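Local coordinates for rieske iron-sulfur protein soxF (Sulfolobus acidocaldarius, PDB 1JM1), which probably transfers electrons in an archaeal respiratory chain through a [2Fe-2S] cluster of the Rieske type, at residues Phe10-Val15 with Asp161-Gly166. Sequence-based numbering, arbitrary orientation.
Sequences FPRYKV and DIYAVG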
ATOM      1  N   PHE A  10      15.822   5.173   2.274  1.00 13.40           N
ATOM      2  CA  PHE A  10      14.892   4.368   3.020  1.00 12.66           C
ATOM      3  C   PHE A  10      15.551   3.113   3.536  1.00 13.53           C
ATOM      4  O   PHE A  10      16.533   2.635   2.939  1.00 15.08           O
ATOM      5  CB  PHE A  10      13.716   3.954   2.183  1.00 12.18           C
ATOM      6  CG  PHE A  10      12.591   4.965   2.068  1.00 11.19           C
ATOM      7  CD1 PHE A  10      12.642   6.047   1.235  1.00 12.57           C
ATOM      8  CD2 PHE A  10      11.437   4.784   2.820  1.00 11.42           C
ATOM      9  CE1 PHE A  10      11.613   6.911   1.113  1.00 12.60           C
ATOM     10  CE2 PHE A  10      10.367   5.673   2.666  1.00 11.48           C
ATOM     11  CZ  PHE A  10      10.455   6.732   1.814  1.00 11.72           C
ATOM     12  N   PRO A  11      15.013   2.502   4.587  1.00 13.48           N
ATOM     13  CA  PRO A  11      15.461   1.165   5.035  1.00 14.26           C
ATOM     14  C   PRO A  11      14.937   0.099   4.122  1.00 13.96           C
ATOM     15  O   PRO A  11      13.931   0.253   3.413  1.00 14.19           O
ATOM     16  CB  PRO A  11      14.849   1.058   6.414  1.00 15.57           C
ATOM     17  CG  PRO A  11      13.629   1.933   6.393  1.00 15.00           C
ATOM     18  CD  PRO A  11      13.903   3.014   5.423  1.00 14.40           C
ATOM     19  N   ARG A  12      15.620  -1.029   4.118  1.00 15.46           N
ATOM     20  CA  ARG A  12      15.173  -2.272   3.511  1.00 15.01           C
ATOM     21  C   ARG A  12      14.605  -3.115   4.651  1.00 15.73           C
ATOM     22  O   ARG A  12      15.322  -3.554   5.526  1.00 20.21           O
ATOM     23  CB  ARG A  12      16.356  -2.928   2.815  1.00 17.44           C
ATOM     24  CG  ARG A  12      16.065  -4.294   2.172  1.00 18.29           C
ATOM     25  CD  ARG A  12      17.316  -4.760   1.425  1.00 18.86           C
ATOM     26  NE  ARG A  12      17.124  -6.078   0.820  1.00 20.55           N
ATOM     27  CZ  ARG A  12      16.613  -6.244  -0.380  1.00 21.02           C
ATOM     28  NH1 ARG A  12      16.204  -5.248  -1.171  1.00 21.19           N
ATOM     29  NH2 ARG A  12      16.488  -7.506  -0.824  1.00 24.56           N
ATOM     30  N   TYR A  13      13.291  -3.344   4.651  1.00 14.05           N
ATOM     31  CA  TYR A  13      12.553  -4.009   5.707  1.00 14.47           C
ATOM     32  C   TYR A  13      11.880  -5.246   5.182  1.00 13.61           C
ATOM     33  O   TYR A  13      11.119  -5.174   4.226  1.00 13.17           O
ATOM     34  CB  TYR A  13      11.467  -3.046   6.289  1.00 16.76           C
ATOM     35  CG  TYR A  13      10.435  -3.692   7.165  1.00 16.12           C
ATOM     36  CD1 TYR A  13      10.893  -4.161   8.412  1.00 18.81           C
ATOM     37  CD2 TYR A  13       9.088  -3.902   6.823  1.00 16.74           C
ATOM     38  CE1 TYR A  13       9.980  -4.779   9.259  1.00 21.52           C
ATOM     39  CE2 TYR A  13       8.200  -4.553   7.661  1.00 16.67           C
ATOM     40  CZ  TYR A  13       8.654  -4.963   8.872  1.00 18.24           C
ATOM     41  OH  TYR A  13       7.743  -5.657   9.709  1.00 21.60           O
ATOM     42  N   LYS A  14      12.078  -6.407   5.813  1.00 14.00           N
ATOM     43  CA  LYS A  14      11.401  -7.610   5.411  1.00 13.25           C
ATOM     44  C   LYS A  14       9.957  -7.607   5.863  1.00 13.55           C
ATOM     45  O   LYS A  14       9.663  -7.573   7.072  1.00 17.44           O
ATOM     46  CB  LYS A  14      12.121  -8.823   6.056  0.46 16.09           C
ATOM     47  CG  LYS A  14      11.555 -10.133   5.492  0.46 15.99           C
ATOM     48  CD  LYS A  14      12.146 -11.357   6.229  0.46 17.64           C
ATOM     49  CE  LYS A  14      13.666 -11.403   6.225  0.46 20.26           C
ATOM     50  NZ  LYS A  14      14.149 -12.705   6.753  0.46 34.20           N
ATOM     51  N   VAL A  15       9.046  -7.650   4.945  1.00 12.18           N
ATOM     52  CA  VAL A  15       7.609  -7.663   5.235  1.00 12.87           C
ATOM     53  C   VAL A  15       7.151  -9.065   5.592  1.00 12.92           C
ATOM     54  O   VAL A  15       6.496  -9.302   6.599  1.00 14.06           O
ATOM     55  CB  VAL A  15       6.788  -7.102   4.059  1.00 13.01           C
ATOM     56  CG1 VAL A  15       5.286  -7.203   4.388  1.00 14.37           C
ATOM     57  CG2 VAL A  15       7.145  -5.683   3.771  1.00 14.35           C
ATOM     58  N   ASP A 161      11.817 -13.835   0.233  1.00 11.67           N
ATOM     59  CA  ASP A 161      11.413 -12.743   1.098  1.00 12.05           C
ATOM     60  C   ASP A 161      11.064 -11.520   0.294  1.00 11.52           C
ATOM     61  O   ASP A 161      11.708 -11.138  -0.690  1.00 12.42           O
ATOM     62  CB  ASP A 161      12.525 -12.461   2.086  1.00 13.89           C
ATOM     63  CG  ASP A 161      12.638 -13.550   3.172  1.00 14.43           C
ATOM     64  OD1 ASP A 161      11.657 -14.216   3.477  1.00 15.90           O
ATOM     65  OD2 ASP A 161      13.781 -13.671   3.671  1.00 17.35           O
ATOM     66  N   ILE A 162       9.988 -10.867   0.745  1.00 11.71           N
ATOM     67  CA  ILE A 162       9.484  -9.597   0.192  1.00 11.08           C
ATOM     68  C   ILE A 162       9.882  -8.459   1.099  1.00 11.37           C
ATOM     69  O   ILE A 162       9.550  -8.490   2.300  1.00 12.15           O
ATOM     70  CB  ILE A 162       7.937  -9.644   0.069  1.00 11.14           C
ATOM     71  CG1 ILE A 162       7.479 -10.785  -0.832  1.00 12.59           C
ATOM     72  CG2 ILE A 162       7.396  -8.309  -0.399  1.00 12.08           C
ATOM     73  CD1 ILE A 162       6.020 -11.186  -0.637  1.00 15.65           C
ATOM     74  N   TYR A 163      10.582  -7.489   0.547  1.00 11.38           N
ATOM     75  CA  TYR A 163      11.071  -6.336   1.285  1.00 11.69           C
ATOM     76  C   TYR A 163      10.334  -5.062   0.837  1.00 11.63           C
ATOM     77  O   TYR A 163      10.073  -4.878  -0.361  1.00 12.54           O
ATOM     78  CB  TYR A 163      12.564  -6.122   1.012  1.00 13.13           C
ATOM     79  CG  TYR A 163      13.430  -7.208   1.619  1.00 13.11           C
ATOM     80  CD1 TYR A 163      13.681  -8.393   0.961  1.00 13.90           C
ATOM     81  CD2 TYR A 163      13.935  -7.078   2.904  1.00 14.46           C
ATOM     82  CE1 TYR A 163      14.451  -9.355   1.550  1.00 15.07           C
ATOM     83  CE2 TYR A 163      14.698  -8.052   3.501  1.00 15.62           C
ATOM     84  CZ  TYR A 163      14.951  -9.225   2.831  1.00 15.54           C
ATOM     85  OH  TYR A 163      15.723 -10.159   3.423  1.00 19.19           O
ATOM     86  N   ALA A 164      10.083  -4.176   1.790  1.00 11.40           N
ATOM     87  CA  ALA A 164       9.701  -2.807   1.507  1.00 11.13           C
ATOM     88  C   ALA A 164      10.978  -1.970   1.454  1.00 11.09           C
ATOM     89  O   ALA A 164      11.822  -2.085   2.328  1.00 11.93           O
ATOM     90  CB  ALA A 164       8.761  -2.286   2.599  1.00 11.46           C
ATOM     91  N   VAL A 165      11.096  -1.165   0.402  1.00 11.16           N
ATOM     92  CA  VAL A 165      12.348  -0.422   0.127  1.00 11.83           C
ATOM     93  C   VAL A 165      12.157   1.049  -0.142  1.00 11.32           C
ATOM     94  O   VAL A 165      13.155   1.769  -0.269  1.00 12.54           O
ATOM     95  CB  VAL A 165      13.148  -1.100  -1.007  1.00 12.66           C
ATOM     96  CG1 VAL A 165      13.536  -2.511  -0.594  1.00 14.60           C
ATOM     97  CG2 VAL A 165      12.396  -1.074  -2.334  1.00 13.72           C
ATOM     98  N   GLY A 166      10.926   1.543  -0.265  1.00 10.68           N
ATOM     99  CA  GLY A 166      10.722   2.967  -0.411  1.00 10.93           C
ATOM    100  C   GLY A 166       9.237   3.264  -0.548  1.00 10.22           C
ATOM    101  O   GLY A 166       8.416   2.386  -0.412  1.00 10.53           O
TER
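R12 lays its guanidinium on the ring of Y163. CG stands anti to the backbone N (chi1 177°) and the chain stays extended to NE, which carries it across the ring. From CB, the first atom to touch is R12 CG, 3.6 Å from Y163 CD2; NE then lies over the middle of the ring. R12 CZ is 4.1 Å from the centroid of the Y163 ring, and with the two planes 21° apart this is a stacked cation-pi contact. At the tip the branches part: R12 NH2 comes to 3.4 Å from Y163 CD1, whereas NH1 passes V165 CG1 and forms a salt bridge with D154. In the conformer given, K14 NZ forms a salt bridge with D161 OD2 at 3.3 Å, weak as a hydrogen bond; D161 OD1 is hydrogen-bonded to N17. The antiparallel hydrogen bond from Y13 N to A164 O is nearly straight (170°), and two more run from A164 N to Y13 O and V15 N to I162 O. F10, ahead of strand 13-17, has G166 CA over one ring face, a CH-pi contact. Away from the cluster site, strand 161-167 is the middle of a three-stranded antiparallel sheet, between 13-17 and 151-155, with F35 of strand 32-36 packing against Y13, V15 and A164.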